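Ectoine dioxygenase (Sphingopyxis alaskensis, PDB 4MHR) catalyses the iron- and 2-oxoglutarate-dependent hydroxylation of L-ectoine to 5-hydroxyectoine, a compatible solute that helps cells survive osmotic stress. Local coordinates at residues Q10-E22 with F155-M167. Numbering follows the deposited sequence.
Sequences QDLYPSRQRADAE and FETWHVEDGMPRM
Arg16 lies against helix 154-162 and holds two glutamates five residues apart on it. Its grip on Glu156 is side-on: Arg16 NE meets Glu156 OE2 at 2.9 Å through the syn lone pair, while Arg16 NH2 meets Glu156 OE1 at 2.9 Å. The guanidinium and carboxylate planes are only 25° apart. Glu161 is held end-on instead, NH1 and NH2 converging on the anti side of OE2, and its carboxylate stands nearly perpendicular, at 85°. Val160 CG1 lies over one guanidinium face, offset toward its rim. A bend at chi2 of Glu156 turns its carboxylate toward Ser15 and Arg16, where Glu156 OE2 also takes a very short 2.5 Å bond from Ser15 OG. With an alanine in place of Arg16, Glu156 would probably keep only the serine among these bonds and Glu161 would lose both of its own.

Nearer the start of the loop, His159 is fixed at both nitrogens: ND1 donates to Met164 O, and NE2 donates to Asp11 OD2 at 2.6 Å. Tyr13 N reaches that same oxygen from the opposite face of the carboxylate, closing an Asx turn. Tyr13 CB sits over the imidazole, and the edge of Phe155 points at the phenol ring in an offset edge-to-face pair, planes at 85°. Met167 CE lies over one face of the Tyr13 ring, 3.9 Å from its centroid, while Tyr13 OH is hydrogen-bonded to Asp28 OD2 and Leu27 N.

Trp158, important for ectoine stabilization, points away from this interface. The chemistry thus implies that charge pairing and aromatic packing fasten the N-terminal loop to a helix that begins at the iron ligand Asp154.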
loop_
_atom_site.group_PDB
_atom_site.type_symbol
_atom_site.label_atom_id
_atom_site.label_comp_id
_atom_site.label_asym_id
_atom_site.label_seq_id
_atom_site.Cartn_x
_atom_site.Cartn_y
_atom_site.Cartn_z
ATOM N N GLN A 10 4.596 -0.452 25.935
ATOM C CA GLN A 10 5.254 -1.572 25.182
ATOM C C GLN A 10 4.398 -2.087 23.996
ATOM O O GLN A 10 4.962 -2.474 22.989
ATOM C CB GLN A 10 5.635 -2.711 26.113
ATOM N N ASP A 11 3.069 -2.143 24.127
ATOM C CA ASP A 11 2.189 -2.441 22.956
ATOM C C ASP A 11 1.074 -1.455 22.901
ATOM O O ASP A 11 0.062 -1.614 23.541
ATOM C CB ASP A 11 1.664 -3.908 22.885
ATOM C CG ASP A 11 0.985 -4.275 21.509
ATOM O OD1 ASP A 11 0.638 -5.466 21.325
ATOM O OD2 ASP A 11 0.816 -3.412 20.586
ATOM N N LEU A 12 1.240 -0.453 22.027
ATOM C CA LEU A 12 0.216 0.589 21.816
ATOM C C LEU A 12 -1.000 0.077 21.098
ATOM O O LEU A 12 -2.104 0.647 21.173
ATOM C CB LEU A 12 0.856 1.756 21.040
ATOM C CG LEU A 12 1.592 2.782 21.907
ATOM C CD1 LEU A 12 2.651 2.242 22.826
ATOM C CD2 LEU A 12 2.227 3.809 20.982
ATOM N N TYR A 13 -0.800 -1.005 20.356
ATOM C CA TYR A 13 -1.868 -1.519 19.504
ATOM C C TYR A 13 -2.098 -3.076 19.601
ATOM O O TYR A 13 -1.927 -3.802 18.601
ATOM C CB TYR A 13 -1.476 -1.093 18.050
ATOM C CG TYR A 13 -1.360 0.360 17.850
ATOM C CD1 TYR A 13 -2.466 1.159 17.925
ATOM C CD2 TYR A 13 -0.140 0.967 17.529
ATOM C CE1 TYR A 13 -2.384 2.517 17.767
ATOM C CE2 TYR A 13 -0.070 2.344 17.305
ATOM C CZ TYR A 13 -1.192 3.109 17.400
ATOM O OH TYR A 13 -1.172 4.481 17.162
ATOM N N PRO A 14 -2.516 -3.601 20.788
ATOM C CA PRO A 14 -2.767 -5.075 20.954
ATOM C C PRO A 14 -3.882 -5.589 20.116
ATOM O O PRO A 14 -4.908 -4.939 20.029
ATOM C CB PRO A 14 -3.129 -5.214 22.434
ATOM C CG PRO A 14 -3.609 -3.870 22.837
ATOM C CD PRO A 14 -2.904 -2.841 21.981
ATOM N N SER A 15 -3.700 -6.703 19.441
ATOM C CA SER A 15 -4.765 -7.265 18.651
ATOM C C SER A 15 -4.611 -8.776 18.674
ATOM O O SER A 15 -3.528 -9.291 19.008
ATOM C CB SER A 15 -4.705 -6.750 17.191
ATOM O OG SER A 15 -5.765 -7.267 16.386
ATOM N N ARG A 16 -5.680 -9.472 18.264
ATOM C CA ARG A 16 -5.715 -10.945 18.254
ATOM C C ARG A 16 -5.439 -11.599 19.619
ATOM O O ARG A 16 -4.958 -12.708 19.667
ATOM C CB ARG A 16 -4.779 -11.532 17.196
ATOM C CG ARG A 16 -4.873 -10.792 15.884
ATOM C CD ARG A 16 -4.205 -11.529 14.796
ATOM N NE ARG A 16 -3.953 -10.672 13.640
ATOM C CZ ARG A 16 -3.181 -11.029 12.633
ATOM N NH1 ARG A 16 -2.605 -12.221 12.596
ATOM N NH2 ARG A 16 -2.984 -10.205 11.619
ATOM N N GLN A 17 -5.770 -10.910 20.707
ATOM C CA GLN A 17 -5.533 -11.416 22.056
ATOM C C GLN A 17 -6.874 -11.840 22.654
ATOM O O GLN A 17 -7.016 -12.969 23.076
ATOM C CB GLN A 17 -4.783 -10.381 22.929
ATOM C CG GLN A 17 -3.303 -10.228 22.552
ATOM C CD GLN A 17 -2.643 -9.021 23.207
ATOM O OE1 GLN A 17 -3.166 -8.472 24.179
ATOM N NE2 GLN A 17 -1.494 -8.587 22.665
ATOM N N ARG A 18 -7.870 -10.963 22.621
ATOM C CA ARG A 18 -9.217 -11.306 23.082
ATOM C C ARG A 18 -10.063 -12.035 22.039
ATOM O O ARG A 18 -9.709 -12.155 20.837
ATOM C CB ARG A 18 -9.982 -10.052 23.523
ATOM C CG ARG A 18 -9.292 -9.166 24.540
ATOM C CD ARG A 18 -8.776 -9.941 25.746
ATOM N NE ARG A 18 -8.593 -9.079 26.925
ATOM C CZ ARG A 18 -7.917 -9.402 28.030
ATOM N NH1 ARG A 18 -7.314 -10.579 28.160
ATOM N NH2 ARG A 18 -7.837 -8.526 29.022
ATOM N N ALA A 19 -11.203 -12.524 22.531
ATOM C CA ALA A 19 -12.211 -13.134 21.689
ATOM C C ALA A 19 -13.221 -12.072 21.276
ATOM O O ALA A 19 -13.967 -12.314 20.352
ATOM C CB ALA A 19 -12.903 -14.306 22.398
ATOM N N ASP A 20 -13.238 -10.911 21.941
ATOM C CA ASP A 20 -14.023 -9.770 21.475
ATOM C C ASP A 20 -13.154 -8.699 20.805
ATOM O O ASP A 20 -12.054 -8.457 21.238
ATOM C CB ASP A 20 -14.746 -9.112 22.626
ATOM C CG ASP A 20 -15.833 -9.982 23.186
ATOM O OD1 ASP A 20 -16.770 -10.300 22.426
ATOM O OD2 ASP A 20 -15.742 -10.355 24.377
ATOM N N ALA A 21 -13.688 -8.037 19.782
ATOM C CA ALA A 21 -12.985 -6.942 19.092
ATOM C C ALA A 21 -13.310 -5.571 19.694
ATOM O O ALA A 21 -14.371 -5.378 20.292
ATOM C CB ALA A 21 -13.320 -6.960 17.608
ATOM N N GLU A 22 -12.380 -4.623 19.546
ATOM C CA GLU A 22 -12.607 -3.247 19.979
ATOM C C GLU A 22 -12.094 -2.201 18.954
ATOM O O GLU A 22 -11.125 -2.439 18.240
ATOM C CB GLU A 22 -11.756 -2.906 21.242
ATOM C CG GLU A 22 -11.426 -3.961 22.245
ATOM C CD GLU A 22 -10.785 -3.300 23.467
ATOM O OE1 GLU A 22 -9.582 -2.942 23.452
ATOM O OE2 GLU A 22 -11.526 -3.063 24.424
ATOM N N PHE A 155 -1.835 -2.222 8.670
ATOM C CA PHE A 155 -1.041 -2.004 9.857
ATOM C C PHE A 155 -1.292 -3.097 10.878
ATOM O O PHE A 155 -0.398 -3.489 11.619
ATOM C CB PHE A 155 -1.252 -0.627 10.430
ATOM C CG PHE A 155 -0.585 -0.452 11.783
ATOM C CD1 PHE A 155 0.798 -0.260 11.844
ATOM C CD2 PHE A 155 -1.343 -0.552 12.971
ATOM C CE1 PHE A 155 1.430 -0.138 13.067
ATOM C CE2 PHE A 155 -0.713 -0.425 14.209
ATOM C CZ PHE A 155 0.687 -0.242 14.237
ATOM N N GLU A 156 -2.533 -3.592 10.969
ATOM C CA GLU A 156 -2.849 -4.594 11.998
ATOM C C GLU A 156 -2.002 -5.855 11.762
ATOM O O GLU A 156 -1.467 -6.427 12.726
ATOM C CB GLU A 156 -4.334 -4.921 12.068
ATOM C CG GLU A 156 -4.789 -5.705 13.304
ATOM C CD GLU A 156 -4.696 -7.247 13.145
ATOM O OE1 GLU A 156 -4.362 -7.692 12.060
ATOM O OE2 GLU A 156 -4.909 -7.984 14.163
ATOM N N THR A 157 -1.828 -6.235 10.484
ATOM C CA THR A 157 -0.892 -7.295 10.138
ATOM C C THR A 157 0.569 -6.949 10.340
ATOM O O THR A 157 1.334 -7.754 10.908
ATOM C CB THR A 157 -1.120 -7.775 8.724
ATOM O OG1 THR A 157 -2.412 -8.350 8.685
ATOM C CG2 THR A 157 -0.041 -8.799 8.233
ATOM N N TRP A 158 0.986 -5.795 9.841
ATOM C CA TRP A 158 2.378 -5.386 9.992
ATOM C C TRP A 158 2.799 -5.341 11.474
ATOM O O TRP A 158 3.895 -5.727 11.825
ATOM C CB TRP A 158 2.669 -4.075 9.249
ATOM C CG TRP A 158 2.477 -4.191 7.776
ATOM C CD1 TRP A 158 2.468 -5.374 7.032
ATOM C CD2 TRP A 158 2.221 -3.134 6.839
ATOM N NE1 TRP A 158 2.241 -5.107 5.717
ATOM C CE2 TRP A 158 2.092 -3.742 5.549
ATOM C CE3 TRP A 158 2.044 -1.743 6.962
ATOM C CZ2 TRP A 158 1.835 -3.004 4.385
ATOM C CZ3 TRP A 158 1.751 -0.990 5.823
ATOM C CH2 TRP A 158 1.635 -1.623 4.530
ATOM N N HIS A 159 1.922 -4.905 12.321
ATOM C CA HIS A 159 2.206 -4.811 13.717
ATOM C C HIS A 159 2.228 -6.228 14.359
ATOM O O HIS A 159 3.247 -6.654 14.916
ATOM C CB HIS A 159 1.128 -3.971 14.354
ATOM C CG HIS A 159 1.283 -3.807 15.829
ATOM N ND1 HIS A 159 2.274 -3.026 16.397
ATOM C CD2 HIS A 159 0.600 -4.355 16.855
ATOM C CE1 HIS A 159 2.153 -3.079 17.711
ATOM N NE2 HIS A 159 1.137 -3.866 18.012
ATOM N N VAL A 160 1.108 -6.943 14.244
ATOM C CA VAL A 160 0.941 -8.259 14.903
ATOM C C VAL A 160 1.932 -9.265 14.347
ATOM O O VAL A 160 2.610 -9.967 15.121
ATOM C CB VAL A 160 -0.479 -8.828 14.792
ATOM C CG1 VAL A 160 -0.523 -10.303 15.287
ATOM C CG2 VAL A 160 -1.411 -7.989 15.609
ATOM N N GLU A 161 2.071 -9.308 13.027
ATOM C CA GLU A 161 2.950 -10.290 12.404
ATOM C C GLU A 161 4.377 -9.867 12.089
ATOM O O GLU A 161 5.255 -10.700 12.080
ATOM C CB GLU A 161 2.285 -10.904 11.157
ATOM C CG GLU A 161 0.861 -11.402 11.414
ATOM C CD GLU A 161 0.222 -12.116 10.220
ATOM O OE1 GLU A 161 0.951 -12.626 9.374
ATOM O OE2 GLU A 161 -1.019 -12.173 10.138
ATOM N N ASP A 162 4.651 -8.590 11.827
ATOM C CA ASP A 162 5.981 -8.226 11.424
ATOM C C ASP A 162 6.728 -7.436 12.514
ATOM O O ASP A 162 7.938 -7.196 12.389
ATOM C CB ASP A 162 6.013 -7.415 10.123
ATOM C CG ASP A 162 5.397 -8.114 8.967
ATOM O OD1 ASP A 162 5.659 -9.338 8.808
ATOM O OD2 ASP A 162 4.642 -7.424 8.167
ATOM N N GLY A 163 6.015 -7.047 13.555
ATOM C CA GLY A 163 6.571 -6.234 14.657
ATOM C C GLY A 163 6.670 -4.744 14.402
ATOM O O GLY A 163 7.465 -4.055 15.075
ATOM N N MET A 164 5.846 -4.200 13.475
ATOM C CA MET A 164 5.951 -2.751 13.179
ATOM C C MET A 164 5.301 -2.090 14.325
ATOM O O MET A 164 4.120 -2.305 14.553
ATOM C CB MET A 164 5.324 -2.362 11.810
ATOM C CG MET A 164 5.241 -0.905 11.553
ATOM S SD MET A 164 4.379 -0.456 10.020
ATOM C CE MET A 164 5.356 -1.181 8.733
ATOM N N PRO A 165 6.058 -1.229 15.058
ATOM C CA PRO A 165 5.497 -0.722 16.318
ATOM C C PRO A 165 4.456 0.340 16.210
ATOM O O PRO A 165 3.516 0.317 16.999
ATOM C CB PRO A 165 6.713 -0.138 17.081
ATOM C CG PRO A 165 7.792 0.012 16.080
ATOM C CD PRO A 165 7.460 -0.830 14.853
ATOM N N ARG A 166 4.622 1.273 15.262
ATOM C CA ARG A 166 3.853 2.520 15.239
ATOM C C ARG A 166 3.199 2.744 13.848
ATOM O O ARG A 166 3.691 2.279 12.843
ATOM C CB ARG A 166 4.708 3.730 15.586
ATOM C CG ARG A 166 5.412 3.722 16.942
ATOM C CD ARG A 166 4.396 3.894 18.033
ATOM N NE ARG A 166 5.085 4.482 19.098
ATOM C CZ ARG A 166 5.096 5.764 19.451
ATOM N NH1 ARG A 166 4.382 6.705 18.872
ATOM N NH2 ARG A 166 5.877 6.062 20.453
ATOM N N MET A 167 2.149 3.562 13.805
ATOM C CA MET A 167 1.511 3.894 12.509
ATOM C C MET A 167 2.296 4.995 11.859
ATOM O O MET A 167 1.978 6.155 12.050
ATOM C CB MET A 167 0.058 4.303 12.714
ATOM C CG MET A 167 -0.773 3.141 13.294
ATOM S SD MET A 167 -2.427 3.770 13.474
ATOM C CE MET A 167 -3.194 2.364 14.263
HETATM O O HOH W 1 3.223 -0.400 19.721
#